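Local coordinates for type IV secretion system protein VirB11 (Brucella suis, PDB 2GZA) that acts as a hexameric ATPase of the VirB type IV secretion system, which may help the bacterium establish its replication niche in the host, at residues 79-84 / 92-97; 176-181 / 279-284; 203-208 / 217-222. One frame throughout, in Å; residues are numbered along the deposited sequence.

Interaction 1: residues 79-84 / 92-97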
loop_
_atom_site.group_PDB
_atom_site.type_symbol
_atom_site.label_atom_id
_atom_site.label_comp_id
_atom_site.label_asym_id
_atom_site.label_seq_id
_atom_site.Cartn_x
_atom_site.Cartn_y
_atom_site.Cartn_z
ATOM N N ARG C 79 44.588 0.510 5.727
ATOM C CA ARG C 79 45.202 -0.787 6.040
ATOM C C ARG C 79 44.924 -1.262 7.459
ATOM O O ARG C 79 44.855 -2.461 7.707
ATOM C CB ARG C 79 46.721 -0.704 5.916
ATOM C CG ARG C 79 47.278 -0.475 4.533
ATOM C CD ARG C 79 48.773 -0.273 4.656
ATOM N NE ARG C 79 49.347 0.489 3.551
ATOM C CZ ARG C 79 50.423 1.263 3.657
ATOM N NH1 ARG C 79 51.046 1.403 4.823
ATOM N NH2 ARG C 79 50.872 1.916 2.595
ATOM N N PHE C 80 44.811 -0.316 8.385
ATOM C CA PHE C 80 44.598 -0.617 9.798
ATOM C C PHE C 80 43.205 -1.200 10.031
ATOM O O PHE C 80 42.990 -1.965 10.976
ATOM C CB PHE C 80 44.840 0.644 10.633
ATOM C CG PHE C 80 44.906 0.403 12.114
ATOM C CD1 PHE C 80 45.911 -0.385 12.670
ATOM C CD2 PHE C 80 43.976 0.987 12.961
ATOM C CE1 PHE C 80 45.974 -0.606 14.043
ATOM C CE2 PHE C 80 44.030 0.774 14.333
ATOM C CZ PHE C 80 45.034 -0.022 14.876
ATOM N N VAL C 81 42.281 -0.844 9.140
ATOM C CA VAL C 81 40.929 -1.378 9.122
ATOM C C VAL C 81 40.845 -2.459 8.046
ATOM O O VAL C 81 39.853 -3.153 7.941
ATOM C CB VAL C 81 39.907 -0.262 8.793
ATOM C CG1 VAL C 81 38.467 -0.741 9.008
ATOM C CG2 VAL C 81 40.180 0.976 9.640
ATOM N N ASP C 82 41.919 -2.612 7.272
ATOM C CA ASP C 82 41.936 -3.448 6.063
ATOM C C ASP C 82 40.899 -2.957 5.048
ATOM O O ASP C 82 39.897 -3.622 4.772
ATOM C CB ASP C 82 41.757 -4.941 6.377
ATOM C CG ASP C 82 42.221 -5.839 5.234
ATOM O OD1 ASP C 82 42.075 -5.459 4.049
ATOM O OD2 ASP C 82 42.740 -6.936 5.525
ATOM N N GLN C 83 41.159 -1.770 4.519
ATOM C CA GLN C 83 40.338 -1.161 3.486
ATOM C C GLN C 83 41.245 -0.449 2.499
ATOM O O GLN C 83 42.466 -0.523 2.608
ATOM C CB GLN C 83 39.340 -0.180 4.097
ATOM C CG GLN C 83 38.099 -0.831 4.677
ATOM C CD GLN C 83 36.986 0.159 4.910
ATOM O OE1 GLN C 83 36.391 0.684 3.961
ATOM N NE2 GLN C 83 36.693 0.421 6.179
ATOM N N ASP C 84 40.644 0.237 1.533
ATOM C CA ASP C 84 41.409 0.939 0.514
ATOM C C ASP C 84 40.909 2.364 0.314
ATOM O O ASP C 84 39.722 2.592 0.066
ATOM C CB ASP C 84 41.408 0.158 -0.812
ATOM C CG ASP C 84 40.001 -0.211 -1.281
ATOM O OD1 ASP C 84 39.238 -0.812 -0.489
ATOM O OD2 ASP C 84 39.661 0.096 -2.449
ATOM N N LEU C 92 36.801 7.715 3.720
ATOM C CA LEU C 92 37.206 6.698 4.685
ATOM C C LEU C 92 36.812 7.070 6.109
ATOM O O LEU C 92 37.059 8.187 6.551
ATOM C CB LEU C 92 38.720 6.487 4.609
ATOM C CG LEU C 92 39.351 5.197 5.145
ATOM C CD1 LEU C 92 40.705 5.039 4.534
ATOM C CD2 LEU C 92 39.479 5.161 6.660
ATOM N N SER C 93 36.196 6.124 6.813
ATOM C CA SER C 93 35.922 6.261 8.242
ATOM C C SER C 93 36.661 5.177 9.001
ATOM O O SER C 93 36.657 4.015 8.593
ATOM C CB SER C 93 34.430 6.168 8.537
ATOM O OG SER C 93 33.736 7.254 7.961
ATOM N N ALA C 94 37.295 5.561 10.102
ATOM C CA ALA C 94 38.086 4.631 10.904
ATOM C C ALA C 94 38.145 5.016 12.375
ATOM O O ALA C 94 37.902 6.165 12.745
ATOM C CB ALA C 94 39.493 4.502 10.341
ATOM N N ILE C 95 38.459 4.028 13.205
ATOM C CA ILE C 95 38.696 4.231 14.623
ATOM C C ILE C 95 40.164 3.926 14.890
ATOM O O ILE C 95 40.616 2.797 14.698
ATOM C CB ILE C 95 37.783 3.348 15.482
ATOM C CG1 ILE C 95 36.356 3.900 15.430
ATOM C CG2 ILE C 95 38.302 3.279 16.923
ATOM C CD1 ILE C 95 35.274 2.930 15.902
ATOM N N LEU C 96 40.913 4.950 15.294
ATOM C CA LEU C 96 42.357 4.831 15.495
ATOM C C LEU C 96 42.722 4.105 16.808
ATOM O O LEU C 96 41.876 3.946 17.693
ATOM C CB LEU C 96 43.016 6.217 15.443
ATOM C CG LEU C 96 43.086 7.000 14.122
ATOM C CD1 LEU C 96 43.599 8.414 14.346
ATOM C CD2 LEU C 96 43.927 6.305 13.067
ATOM N N PRO C 97 43.990 3.664 16.932
ATOM C CA PRO C 97 44.500 2.869 18.067
ATOM C C PRO C 97 44.195 3.428 19.451
ATOM O O PRO C 97 43.912 2.655 20.367
ATOM C CB PRO C 97 46.022 2.884 17.845
ATOM C CG PRO C 97 46.200 3.097 16.392
ATOM C CD PRO C 97 45.046 3.934 15.932
#

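Interaction 2: residues 176-181 / 279-284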
loop_
_atom_site.group_PDB
_atom_site.type_symbol
_atom_site.label_atom_id
_atom_site.label_comp_id
_atom_site.label_asym_id
_atom_site.label_seq_id
_atom_site.Cartn_x
_atom_site.Cartn_y
_atom_site.Cartn_z
ATOM N N ARG C 176 19.394 30.186 10.663
ATOM C CA ARG C 176 18.199 29.633 10.030
ATOM C C ARG C 176 18.587 28.818 8.808
ATOM O O ARG C 176 19.525 29.171 8.095
ATOM C CB ARG C 176 17.237 30.744 9.579
ATOM C CG ARG C 176 16.762 31.719 10.648
ATOM C CD ARG C 176 16.017 31.045 11.786
ATOM N NE ARG C 176 16.932 30.686 12.871
ATOM C CZ ARG C 176 16.678 29.783 13.815
ATOM N NH1 ARG C 176 15.526 29.124 13.818
ATOM N NH2 ARG C 176 17.582 29.532 14.751
ATOM N N VAL C 177 17.862 27.735 8.562
ATOM C CA VAL C 177 18.052 26.951 7.348
ATOM C C VAL C 177 17.389 27.699 6.201
ATOM O O VAL C 177 16.190 27.987 6.243
ATOM C CB VAL C 177 17.462 25.537 7.479
ATOM C CG1 VAL C 177 17.568 24.785 6.155
ATOM C CG2 VAL C 177 18.156 24.783 8.579
ATOM N N ILE C 178 18.181 28.029 5.188
ATOM C CA ILE C 178 17.725 28.872 4.086
ATOM C C ILE C 178 17.841 28.147 2.757
ATOM O O ILE C 178 18.905 27.631 2.405
ATOM C CB ILE C 178 18.511 30.203 4.025
ATOM C CG1 ILE C 178 18.389 30.952 5.352
ATOM C CG2 ILE C 178 18.017 31.073 2.857
ATOM C CD1 ILE C 178 19.489 31.971 5.595
ATOM N N VAL C 179 16.728 28.113 2.032
ATOM C CA VAL C 179 16.687 27.585 0.670
ATOM C C VAL C 179 16.520 28.736 -0.325
ATOM O O VAL C 179 15.537 29.466 -0.282
ATOM C CB VAL C 179 15.521 26.564 0.465
ATOM C CG1 VAL C 179 15.462 26.089 -0.994
ATOM C CG2 VAL C 179 15.654 25.379 1.403
ATOM N N VAL C 180 17.489 28.900 -1.211
ATOM C CA VAL C 180 17.394 29.900 -2.270
ATOM C C VAL C 180 16.687 29.287 -3.482
ATOM O O VAL C 180 17.177 28.334 -4.080
ATOM C CB VAL C 180 18.782 30.452 -2.652
ATOM C CG1 VAL C 180 18.674 31.439 -3.805
ATOM C CG2 VAL C 180 19.435 31.111 -1.441
ATOM N N ALA C 181 15.521 29.817 -3.822
ATOM C CA ALA C 181 14.730 29.261 -4.905
ATOM C C ALA C 181 14.663 30.187 -6.105
ATOM O O ALA C 181 14.871 31.393 -5.993
ATOM C CB ALA C 181 13.335 28.905 -4.426
ATOM N N GLY C 279 21.908 26.407 10.289
ATOM C CA GLY C 279 22.564 27.408 9.462
ATOM C C GLY C 279 22.912 27.016 8.044
ATOM O O GLY C 279 23.695 27.708 7.389
ATOM N N SER C 280 22.334 25.918 7.575
ATOM C CA SER C 280 22.513 25.470 6.194
ATOM C C SER C 280 21.887 26.430 5.194
ATOM O O SER C 280 20.829 27.004 5.439
ATOM C CB SER C 280 21.901 24.087 5.990
ATOM O OG SER C 280 22.663 23.082 6.638
ATOM N N ILE C 281 22.566 26.600 4.068
ATOM C CA ILE C 281 22.052 27.354 2.941
ATOM C C ILE C 281 22.179 26.433 1.745
ATOM O O ILE C 281 23.223 25.811 1.544
ATOM C CB ILE C 281 22.832 28.676 2.718
ATOM C CG1 ILE C 281 22.829 29.530 3.987
ATOM C CG2 ILE C 281 22.249 29.476 1.546
ATOM C CD1 ILE C 281 23.942 30.566 4.033
ATOM N N THR C 282 21.101 26.320 0.977
ATOM C CA THR C 282 21.090 25.522 -0.245
ATOM C C THR C 282 20.221 26.194 -1.306
ATOM O O THR C 282 19.655 27.260 -1.064
ATOM C CB THR C 282 20.625 24.068 0.031
ATOM O OG1 THR C 282 20.751 23.283 -1.158
ATOM C CG2 THR C 282 19.183 24.022 0.518
ATOM N N SER C 283 20.121 25.586 -2.480
ATOM C CA SER C 283 19.249 26.113 -3.521
ATOM C C SER C 283 18.370 25.028 -4.135
ATOM O O SER C 283 18.607 23.832 -3.944
ATOM C CB SER C 283 20.062 26.796 -4.609
ATOM O OG SER C 283 20.687 25.833 -5.429
ATOM N N CYS C 284 17.366 25.459 -4.894
ATOM C CA CYS C 284 16.435 24.556 -5.535
ATOM C C CYS C 284 15.744 25.286 -6.682
ATOM O O CYS C 284 15.241 26.388 -6.499
ATOM C CB CYS C 284 15.413 24.072 -4.497
ATOM S SG CYS C 284 14.158 22.913 -5.076
#

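Interaction 3: residues 203-208 / 217-222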
loop_
_atom_site.group_PDB
_atom_site.type_symbol
_atom_site.label_atom_id
_atom_site.label_comp_id
_atom_site.label_asym_id
_atom_site.label_seq_id
_atom_site.Cartn_x
_atom_site.Cartn_y
_atom_site.Cartn_z
ATOM N N GLN C 203 33.770 30.328 11.597
ATOM C CA GLN C 203 32.994 29.095 11.595
ATOM C C GLN C 203 33.505 28.124 10.542
ATOM O O GLN C 203 33.965 28.532 9.476
ATOM C CB GLN C 203 31.514 29.392 11.379
ATOM C CG GLN C 203 30.833 30.040 12.579
ATOM C CD GLN C 203 29.329 30.194 12.409
ATOM O OE1 GLN C 203 28.737 29.680 11.465
ATOM N NE2 GLN C 203 28.708 30.909 13.329
ATOM N N ARG C 204 33.435 26.837 10.846
ATOM C CA ARG C 204 33.912 25.817 9.932
ATOM C C ARG C 204 32.834 25.480 8.897
ATOM O O ARG C 204 31.719 25.120 9.268
ATOM C CB ARG C 204 34.349 24.571 10.708
ATOM C CG ARG C 204 34.804 23.426 9.824
ATOM C CD ARG C 204 35.525 22.368 10.613
ATOM N NE ARG C 204 36.469 21.648 9.763
ATOM C CZ ARG C 204 36.388 20.357 9.477
ATOM N NH1 ARG C 204 35.415 19.613 9.985
ATOM N NH2 ARG C 204 37.295 19.803 8.699
ATOM N N LEU C 205 33.174 25.594 7.613
ATOM C CA LEU C 205 32.210 25.362 6.528
ATOM C C LEU C 205 32.625 24.227 5.608
ATOM O O LEU C 205 33.801 24.046 5.307
ATOM C CB LEU C 205 31.969 26.633 5.700
ATOM C CG LEU C 205 31.665 27.945 6.427
ATOM C CD1 LEU C 205 31.417 29.066 5.429
ATOM C CD2 LEU C 205 30.485 27.800 7.352
ATOM N N ILE C 206 31.639 23.462 5.169
ATOM C CA ILE C 206 31.857 22.410 4.196
ATOM C C ILE C 206 30.866 22.582 3.039
ATOM O O ILE C 206 29.660 22.605 3.255
ATOM C CB ILE C 206 31.754 21.009 4.850
ATOM C CG1 ILE C 206 32.773 20.888 6.002
ATOM C CG2 ILE C 206 31.948 19.915 3.801
ATOM C CD1 ILE C 206 32.871 19.524 6.663
ATOM N N THR C 207 31.390 22.737 1.824
ATOM C CA THR C 207 30.559 22.868 0.637
ATOM C C THR C 207 30.470 21.532 -0.059
ATOM O O THR C 207 31.437 20.778 -0.070
ATOM C CB THR C 207 31.090 23.926 -0.364
ATOM O OG1 THR C 207 32.417 23.583 -0.779
ATOM C CG2 THR C 207 31.087 25.301 0.258
ATOM N N ILE C 208 29.300 21.247 -0.625
ATOM C CA ILE C 208 29.080 20.042 -1.417
ATOM C C ILE C 208 28.571 20.454 -2.786
ATOM O O ILE C 208 27.465 20.980 -2.915
ATOM C CB ILE C 208 28.064 19.075 -0.758
ATOM C CG1 ILE C 208 28.555 18.626 0.620
ATOM C CG2 ILE C 208 27.846 17.856 -1.650
ATOM C CD1 ILE C 208 27.483 18.101 1.529
ATOM N N PRO C 217 36.811 32.794 0.193
ATOM C CA PRO C 217 38.068 33.518 0.414
ATOM C C PRO C 217 38.241 33.999 1.861
ATOM O O PRO C 217 39.367 34.143 2.337
ATOM C CB PRO C 217 37.949 34.714 -0.541
ATOM C CG PRO C 217 36.484 34.904 -0.732
ATOM C CD PRO C 217 35.910 33.524 -0.722
ATOM N N ASP C 218 37.126 34.224 2.546
ATOM C CA ASP C 218 37.120 34.816 3.880
ATOM C C ASP C 218 36.836 33.796 4.977
ATOM O O ASP C 218 36.691 34.161 6.142
ATOM C CB ASP C 218 36.082 35.939 3.959
ATOM C CG ASP C 218 36.346 37.057 2.973
ATOM O OD1 ASP C 218 37.502 37.521 2.887
ATOM O OD2 ASP C 218 35.393 37.480 2.292
ATOM N N HIS C 219 36.738 32.524 4.610
ATOM C CA HIS C 219 36.514 31.469 5.592
ATOM C C HIS C 219 37.651 30.448 5.562
ATOM O O HIS C 219 37.523 29.410 4.921
ATOM C CB HIS C 219 35.182 30.775 5.328
ATOM C CG HIS C 219 33.984 31.646 5.524
ATOM N ND1 HIS C 219 33.335 31.755 6.736
ATOM C CD2 HIS C 219 33.298 32.428 4.653
ATOM C CE1 HIS C 219 32.311 32.577 6.607
ATOM N NE2 HIS C 219 32.267 33.003 5.355
ATOM N N PRO C 220 38.763 30.726 6.274
ATOM C CA PRO C 220 39.964 29.876 6.199
ATOM C C PRO C 220 39.708 28.406 6.544
ATOM O O PRO C 220 40.313 27.520 5.953
ATOM C CB PRO C 220 40.916 30.503 7.233
ATOM C CG PRO C 220 40.051 31.365 8.101
ATOM C CD PRO C 220 38.950 31.849 7.205
ATOM N N ASN C 221 38.813 28.165 7.491
ATOM C CA ASN C 221 38.490 26.813 7.924
ATOM C C ASN C 221 37.341 26.241 7.091
ATOM O O ASN C 221 36.179 26.320 7.488
ATOM C CB ASN C 221 38.158 26.813 9.425
ATOM C CG ASN C 221 38.034 25.412 10.022
ATOM O OD1 ASN C 221 38.104 24.406 9.322
ATOM N ND2 ASN C 221 37.836 25.352 11.332
ATOM N N HIS C 222 37.670 25.680 5.932
ATOM C CA HIS C 222 36.654 25.085 5.065
ATOM C C HIS C 222 37.159 23.869 4.306
ATOM O O HIS C 222 38.371 23.665 4.176
ATOM C CB HIS C 222 36.047 26.124 4.102
ATOM C CG HIS C 222 36.961 26.543 2.993
ATOM N ND1 HIS C 222 37.784 27.640 3.082
ATOM C CD2 HIS C 222 37.185 26.007 1.770
ATOM C CE1 HIS C 222 38.474 27.766 1.964
ATOM N NE2 HIS C 222 38.129 26.785 1.153
HETATM O O HOH W 1 36.690 29.739 8.691
#

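Interaction 1: residues 79-84 / 92-97
Phe-80 and Val-81 bring the last turn of helix 67-81 against strand 91-95, an outermost strand of the antiparallel sheet in the N-terminal part of VirB11. The helix ends here in a Schellman motif with Asp-82, at positive phi, as its C-prime residue. Beyond it the side chain of Gln-83 points back toward the strand, and it is side chains rather than hydrogen bonds that join the two segments.

Phe-80 is the side chain to follow. From CB its CG leaves anti to the backbone N (chi1 -169°), which carries the ring out past the helix toward the end of the strand. CD2 is the first ring atom to approach, near the carbonyl oxygen of Ile-95. Next round the ring, CE2 lies 4.0 Å from Ile-95 O, which sits at the ring edge and close to its plane, and 3.7 Å from Pro-97 CD. At the tip, CZ rests 3.7 Å from Pro-97 CG. The proline ring crosses the phenyl ring at a slant, with its CG and CD against CE2 and CZ. Beyond these segments, Phe-80 also packs on Ala-19 and Val-22 of helix 13-26, while Leu-96 touches Val-22 and Leu-26 of that helix.

One residue on, Val-81 reaches the strand with a single branch: the methyl CG2 lies 3.7 Å from Ala-94 CB.

Interaction 2: residues 176-181 / 279-284
Val-179 and Thr-282 are turned so that a methyl of each meets the other: CG1 of the valine is anti to its own N (chi1 177°), leaving CG2 beside that N, while the threonine has OG1 in the anti place (chi1 -174°) and CG2 between N and the carbonyl carbon. Val-179 CG2 and Thr-282 CG2 come to 3.9 Å, with the side chains lying alongside each other and pointing the same way. The pair belongs to the core sheet of the P-loop NTPase fold: strand 178-182 runs directly into the predicted ATP-binding loop, Gly-182 to Thr-189, and strand 281-285 lies parallel to it.

Four backbone hydrogen bonds hold the pair, passing alternately from one strand to the other. Ile-178 N binds Ser-280 O at 2.9 Å, and Ile-178 O accepts from Thr-282 N. Two residues later, Val-180 N donates to Thr-282 O at 2.7 Å with an almost straight N-H...O angle of 177°, and Cys-284 N reaches Val-180 O at 3.0 Å.

Side chains alternate between the faces. Val-179 CG1 extends its row to Cys-284 CB, 4.0 Å away, on the side covered by helix 289-300. Ile-178, Val-180, Ile-281 and Ser-283 project from the other face, where helix 188-196 lies and Val-180 touches Lys-188 of the predicted P-loop. The buried hydroxyls are satisfied by main-chain oxygens at the end of strand 255-258: Thr-282 OG1 bonds Leu-258 O and Ser-283 OG bonds Ala-259 O. The side chain of Ser-283 is about 5 Å from a bound sulfate, and its CB lies 3.3 Å from Val-180 O.

Interaction 3: residues 203-208 / 217-222
Gln-203 meets Asn-221 through a water: the water donates to Gln-203 O at 3.1 Å and accepts from Asn-221 N at 2.9 Å, filling the step before the two backbones bond directly.

Arg-204 comes next. Its CG stands anti to the backbone N (chi1 177°) and the chain runs extended to NE, crossing the Asn-221 side chain on the way, with Arg-204 CB 3.6 Å from Asn-221 ND2. Arg-204 NE then bonds Asn-221 OD1 at 3.2 Å. The oxygen lies in the guanidinium plane, at its edge; the guanidinium and amide planes are 47° apart, and the donor is tilted 27° from the plane of the amide carbonyl. Asn-44 completes the cluster, giving ND2 to Asn-221 OD1 and taking Arg-204 NH2 on its OD1; the buried amide oxygen is thus held by two donors.

At Leu-205 the main chains join. Leu-205 N donates to Asn-221 O at 3.1 Å, and Leu-205 O lies against CA and CB of His-222. The leucine side chain makes a CH-pi contact: CD1 stands over the centre of the His-219 imidazole, 3.6 Å from its centroid. Phe-201 meets the same ring edge-to-face. The loop that presents these groups is tied internally by His-222 ND1, which donates to His-219 O at 2.6 Å.

From here the two strands run on side by side, with Leu-205 bonding next to the backbone of Val-223. The arrangement is the opening of a parallel strand pair, 205-209 with the outermost strand 222-226, in the RecA-like sheet of a P-loop NTPase.

Overall arrangement
Interactions 2 and 3 belong to the ATPase core, and 203-208 / 217-222 is nested in the chain loop closed by 176-181 / 279-284; their centres are 16 Å apart. Both pair parallel strands, but interaction 2 does so by regular backbone bonding amid mostly small and aliphatic side chains beside the P-loop, whereas interaction 3, where a pair only begins, relies on amide, guanidinium, imidazole and water. Strand 255-258 neighbours both. Interaction 1 lies on the opposite side of the chain's centre from interaction 2, about 34 Å away between centres. Partly buried, it sets a helix end against a different, antiparallel sheet, mainly by apolar touches.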